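Local coordinates for protein cryptochrome DASH, chloroplastic/mitochondrial (Arabidopsis thaliana, PDB 2IJG) that repairs cyclobutane pyrimidine dimers in single-stranded DNA as an FAD-containing photolyase and may also serve as a photoreceptor, at residues Ser176-Lys181 / Glu326-Asp331. Numbering follows the deposited sequence.
Sequences STMYHK and ELIWRD. With FAD (flavin-adenine dinucleotide), chain B.
The carboxylate of Asp331 receives two consecutive backbone N-H groups of the loop 176-181, one on each oxygen. Met178 N donates to Asp331 OD1 at 2.7 Å, and Tyr179 N to Asp331 OD2, also at 2.7 Å, in an almost straight bond (178°). Both oxygens accept through their syn lone pairs, and the short side chain of aspartate, its carboxylate one methylene from the backbone, points from the helix toward the loop and presents them to adjacent N-H groups. A leucine in its place would probably leave these two buried N-H groups without their acceptors and this part of the loop less firmly held to the helix.

From Met178 CB outward, CB lies 3.2 Å from Asp331 OD2, CG faces Leu327 CB, SD meets Leu327 CD1 at 4.0 Å, and CE ends against Ile328 CG1. Bends at chi2 and chi3 (-125° and -67°) carry the flexible thioether over these two helix residues.

The contact joins the two parts of the photolyase fold: the loop follows strand 169-173, at an edge of the parallel sheet of the alpha/beta domain, while helix 318-340 belongs to the FAD-binding helical domain. Ile328 CG1 also sits at the edge of the Tyr179 ring, in its plane, 4.0 Å from Tyr179 CE1.

Arg330, extended from CG to NE, passes FAD with CD 3.4 Å from the ribose O2B; its long chain then lets NH1 donate to Ser176 O at 2.8 Å, in the guanidinium plane, while NH2 adds a weak bond to the same oxygen.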
loop_
_atom_site.group_PDB
_atom_site.type_symbol
_atom_site.label_atom_id
_atom_site.label_comp_id
_atom_site.label_asym_id
_atom_site.label_seq_id
_atom_site.Cartn_x
_atom_site.Cartn_y
_atom_site.Cartn_z
ATOM N N SER A 176 -11.240 -0.272 -5.685
ATOM C CA SER A 176 -10.035 -0.136 -4.888
ATOM C C SER A 176 -9.993 1.264 -4.299
ATOM O O SER A 176 -9.155 1.561 -3.456
ATOM C CB SER A 176 -8.792 -0.379 -5.753
ATOM O OG SER A 176 -8.755 0.508 -6.863
ATOM N N THR A 177 -10.922 2.113 -4.734
ATOM C CA THR A 177 -10.984 3.496 -4.266
ATOM C C THR A 177 -12.214 3.806 -3.420
ATOM O O THR A 177 -13.198 3.071 -3.452
ATOM C CB THR A 177 -10.994 4.466 -5.451
ATOM O OG1 THR A 177 -12.123 4.178 -6.281
ATOM C CG2 THR A 177 -9.716 4.333 -6.268
ATOM N N MET A 178 -12.148 4.902 -2.666
ATOM C CA MET A 178 -13.265 5.339 -1.834
ATOM C C MET A 178 -14.410 5.681 -2.769
ATOM O O MET A 178 -15.529 5.190 -2.615
ATOM C CB MET A 178 -12.906 6.594 -1.043
ATOM C CG MET A 178 -12.281 6.355 0.309
ATOM S SD MET A 178 -13.205 7.213 1.602
ATOM C CE MET A 178 -12.890 8.923 1.161
ATOM N N TYR A 179 -14.114 6.550 -3.729
ATOM C CA TYR A 179 -15.094 6.967 -4.721
ATOM C C TYR A 179 -14.943 6.070 -5.938
ATOM O O TYR A 179 -13.834 5.865 -6.430
ATOM C CB TYR A 179 -14.867 8.425 -5.116
ATOM C CG TYR A 179 -15.164 9.408 -4.008
ATOM C CD1 TYR A 179 -14.140 9.952 -3.230
ATOM C CD2 TYR A 179 -16.477 9.803 -3.739
ATOM C CE1 TYR A 179 -14.419 10.870 -2.213
ATOM C CE2 TYR A 179 -16.768 10.717 -2.726
ATOM C CZ TYR A 179 -15.739 11.247 -1.970
ATOM O OH TYR A 179 -16.030 12.169 -0.993
ATOM N N HIS A 180 -16.059 5.537 -6.418
ATOM C CA HIS A 180 -16.049 4.640 -7.566
ATOM C C HIS A 180 -15.804 5.418 -8.857
ATOM O O HIS A 180 -16.320 6.524 -9.034
ATOM C CB HIS A 180 -17.381 3.891 -7.636
ATOM C CG HIS A 180 -17.344 2.669 -8.499
ATOM N ND1 HIS A 180 -17.257 2.728 -9.872
ATOM C CD2 HIS A 180 -17.362 1.354 -8.177
ATOM C CE1 HIS A 180 -17.221 1.501 -10.361
ATOM N NE2 HIS A 180 -17.283 0.648 -9.353
ATOM N N LYS A 181 -15.013 4.837 -9.752
ATOM C CA LYS A 181 -14.682 5.477 -11.017
ATOM C C LYS A 181 -15.906 5.907 -11.820
ATOM O O LYS A 181 -15.897 6.965 -12.450
ATOM C CB LYS A 181 -13.823 4.547 -11.876
ATOM C CG LYS A 181 -13.218 5.229 -13.091
ATOM C CD LYS A 181 -12.257 4.302 -13.823
ATOM C CE LYS A 181 -12.977 3.426 -14.836
ATOM N NZ LYS A 181 -13.401 4.226 -16.027
ATOM N N GLU A 326 -7.371 12.268 3.733
ATOM C CA GLU A 326 -6.135 11.593 3.384
ATOM C C GLU A 326 -6.405 10.415 2.440
ATOM O O GLU A 326 -5.592 10.110 1.571
ATOM C CB GLU A 326 -5.438 11.142 4.674
ATOM C CG GLU A 326 -3.971 11.565 4.800
ATOM C CD GLU A 326 -3.702 13.018 4.426
ATOM O OE1 GLU A 326 -4.101 13.933 5.178
ATOM O OE2 GLU A 326 -3.079 13.243 3.370
ATOM N N LEU A 327 -7.550 9.758 2.597
ATOM C CA LEU A 327 -7.888 8.648 1.712
ATOM C C LEU A 327 -8.258 9.171 0.326
ATOM O O LEU A 327 -8.199 8.434 -0.654
ATOM C CB LEU A 327 -9.058 7.834 2.270
ATOM C CG LEU A 327 -8.764 6.951 3.482
ATOM C CD1 LEU A 327 -10.066 6.325 3.955
ATOM C CD2 LEU A 327 -7.747 5.867 3.111
ATOM N N ILE A 328 -8.655 10.438 0.244
ATOM C CA ILE A 328 -9.008 11.014 -1.049
ATOM C C ILE A 328 -7.711 11.239 -1.825
ATOM O O ILE A 328 -7.702 11.250 -3.054
ATOM C CB ILE A 328 -9.789 12.337 -0.889
ATOM C CG1 ILE A 328 -11.149 12.050 -0.245
ATOM C CG2 ILE A 328 -9.996 12.999 -2.248
ATOM C CD1 ILE A 328 -11.971 13.294 0.063
ATOM N N TRP A 329 -6.608 11.414 -1.103
ATOM C CA TRP A 329 -5.322 11.573 -1.763
ATOM C C TRP A 329 -4.995 10.255 -2.458
ATOM O O TRP A 329 -4.510 10.249 -3.588
ATOM C CB TRP A 329 -4.221 11.913 -0.757
ATOM C CG TRP A 329 -3.939 13.384 -0.661
ATOM C CD1 TRP A 329 -4.252 14.218 0.373
ATOM C CD2 TRP A 329 -3.271 14.192 -1.641
ATOM N NE1 TRP A 329 -3.816 15.497 0.101
ATOM C CE2 TRP A 329 -3.209 15.508 -1.128
ATOM C CE3 TRP A 329 -2.719 13.930 -2.904
ATOM C CZ2 TRP A 329 -2.613 16.562 -1.833
ATOM C CZ3 TRP A 329 -2.127 14.978 -3.606
ATOM C CH2 TRP A 329 -2.079 16.278 -3.066
ATOM N N ARG A 330 -5.280 9.139 -1.785
ATOM C CA ARG A 330 -5.017 7.820 -2.355
ATOM C C ARG A 330 -5.890 7.604 -3.592
ATOM O O ARG A 330 -5.430 7.066 -4.602
ATOM C CB ARG A 330 -5.291 6.722 -1.320
ATOM C CG ARG A 330 -5.181 5.305 -1.872
ATOM C CD ARG A 330 -5.242 4.272 -0.757
ATOM N NE ARG A 330 -5.344 2.905 -1.262
ATOM C CZ ARG A 330 -6.465 2.365 -1.736
ATOM N NH1 ARG A 330 -7.586 3.076 -1.768
ATOM N NH2 ARG A 330 -6.468 1.114 -2.178
ATOM N N ASP A 331 -7.150 8.020 -3.504
ATOM C CA ASP A 331 -8.072 7.899 -4.629
ATOM C C ASP A 331 -7.548 8.743 -5.784
ATOM O O ASP A 331 -7.528 8.307 -6.937
ATOM C CB ASP A 331 -9.461 8.412 -4.236
ATOM C CG ASP A 331 -10.386 7.311 -3.753
ATOM O OD1 ASP A 331 -9.891 6.270 -3.262
ATOM O OD2 ASP A 331 -11.621 7.499 -3.853
HETATM P PA FAD B . -2.514 8.366 7.737
HETATM O O1A FAD B . -2.260 7.492 8.890
HETATM O O2A FAD B . -1.750 9.479 7.152
HETATM O O5B FAD B . -3.478 7.588 6.758
HETATM C C5B FAD B . -3.971 8.139 5.565
HETATM C C4B FAD B . -4.201 7.030 4.557
HETATM O O4B FAD B . -4.524 7.740 3.336
HETATM C C3B FAD B . -2.971 6.155 4.231
HETATM O O3B FAD B . -2.954 4.890 4.862
HETATM C C2B FAD B . -2.988 6.071 2.712
HETATM O O2B FAD B . -3.622 4.951 2.142
HETATM C C1B FAD B . -3.611 7.386 2.289
HETATM N N9A FAD B . -2.671 8.514 2.079
HETATM C C8A FAD B . -2.181 9.432 2.974
HETATM N N7A FAD B . -1.364 10.317 2.464
HETATM C C5A FAD B . -1.304 9.962 1.137
HETATM C C6A FAD B . -0.589 10.528 0.035
HETATM N N6A FAD B . 0.199 11.593 0.188
HETATM N N1A FAD B . -0.732 9.944 -1.188
HETATM C C2A FAD B . -1.543 8.861 -1.303
HETATM N N3A FAD B . -2.260 8.251 -0.341
HETATM C C4A FAD B . -2.082 8.880 0.888
HETATM N N1 FAD B . 2.048 5.458 0.180
HETATM C C2 FAD B . 1.717 4.253 -0.297
HETATM O O2 FAD B . 0.759 3.587 0.181
HETATM N N3 FAD B . 2.507 3.699 -1.303
HETATM C C4 FAD B . 3.576 4.358 -1.926
HETATM O O4 FAD B . 4.208 3.750 -2.800
HETATM C C4X FAD B . 3.853 5.698 -1.460
HETATM N N5 FAD B . 4.911 6.489 -1.996
HETATM C C5X FAD B . 5.160 7.768 -1.422
HETATM C C6 FAD B . 6.208 8.587 -1.951
HETATM C C7 FAD B . 6.481 9.847 -1.442
HETATM C C7M FAD B . 7.624 10.640 -2.085
HETATM C C8 FAD B . 5.704 10.369 -0.369
HETATM C C8M FAD B . 5.927 11.747 0.224
HETATM C C9 FAD B . 4.653 9.554 0.189
HETATM C C9A FAD B . 4.376 8.270 -0.303
HETATM N N10 FAD B . 3.338 7.391 0.190
HETATM C C10 FAD B . 3.089 6.171 -0.389
HETATM C "C1'" FAD B . 2.494 7.497 1.338
HETATM C "C2'" FAD B . 2.056 8.469 2.374
HETATM O "O2'" FAD B . 3.209 9.135 2.898
HETATM C "C3'" FAD B . 1.444 7.293 3.128
HETATM O "O3'" FAD B . 0.318 6.852 2.345
HETATM C "C4'" FAD B . 0.876 7.405 4.542
HETATM O "O4'" FAD B . 1.974 7.849 5.358
HETATM C "C5'" FAD B . 0.491 5.949 4.806
HETATM O "O5'" FAD B . -0.090 5.518 6.056
HETATM P P FAD B . -0.272 6.348 7.346
HETATM O O1P FAD B . -0.858 5.430 8.274
HETATM O O2P FAD B . 1.032 6.937 7.714
HETATM O O3P FAD B . -1.308 7.565 6.988
#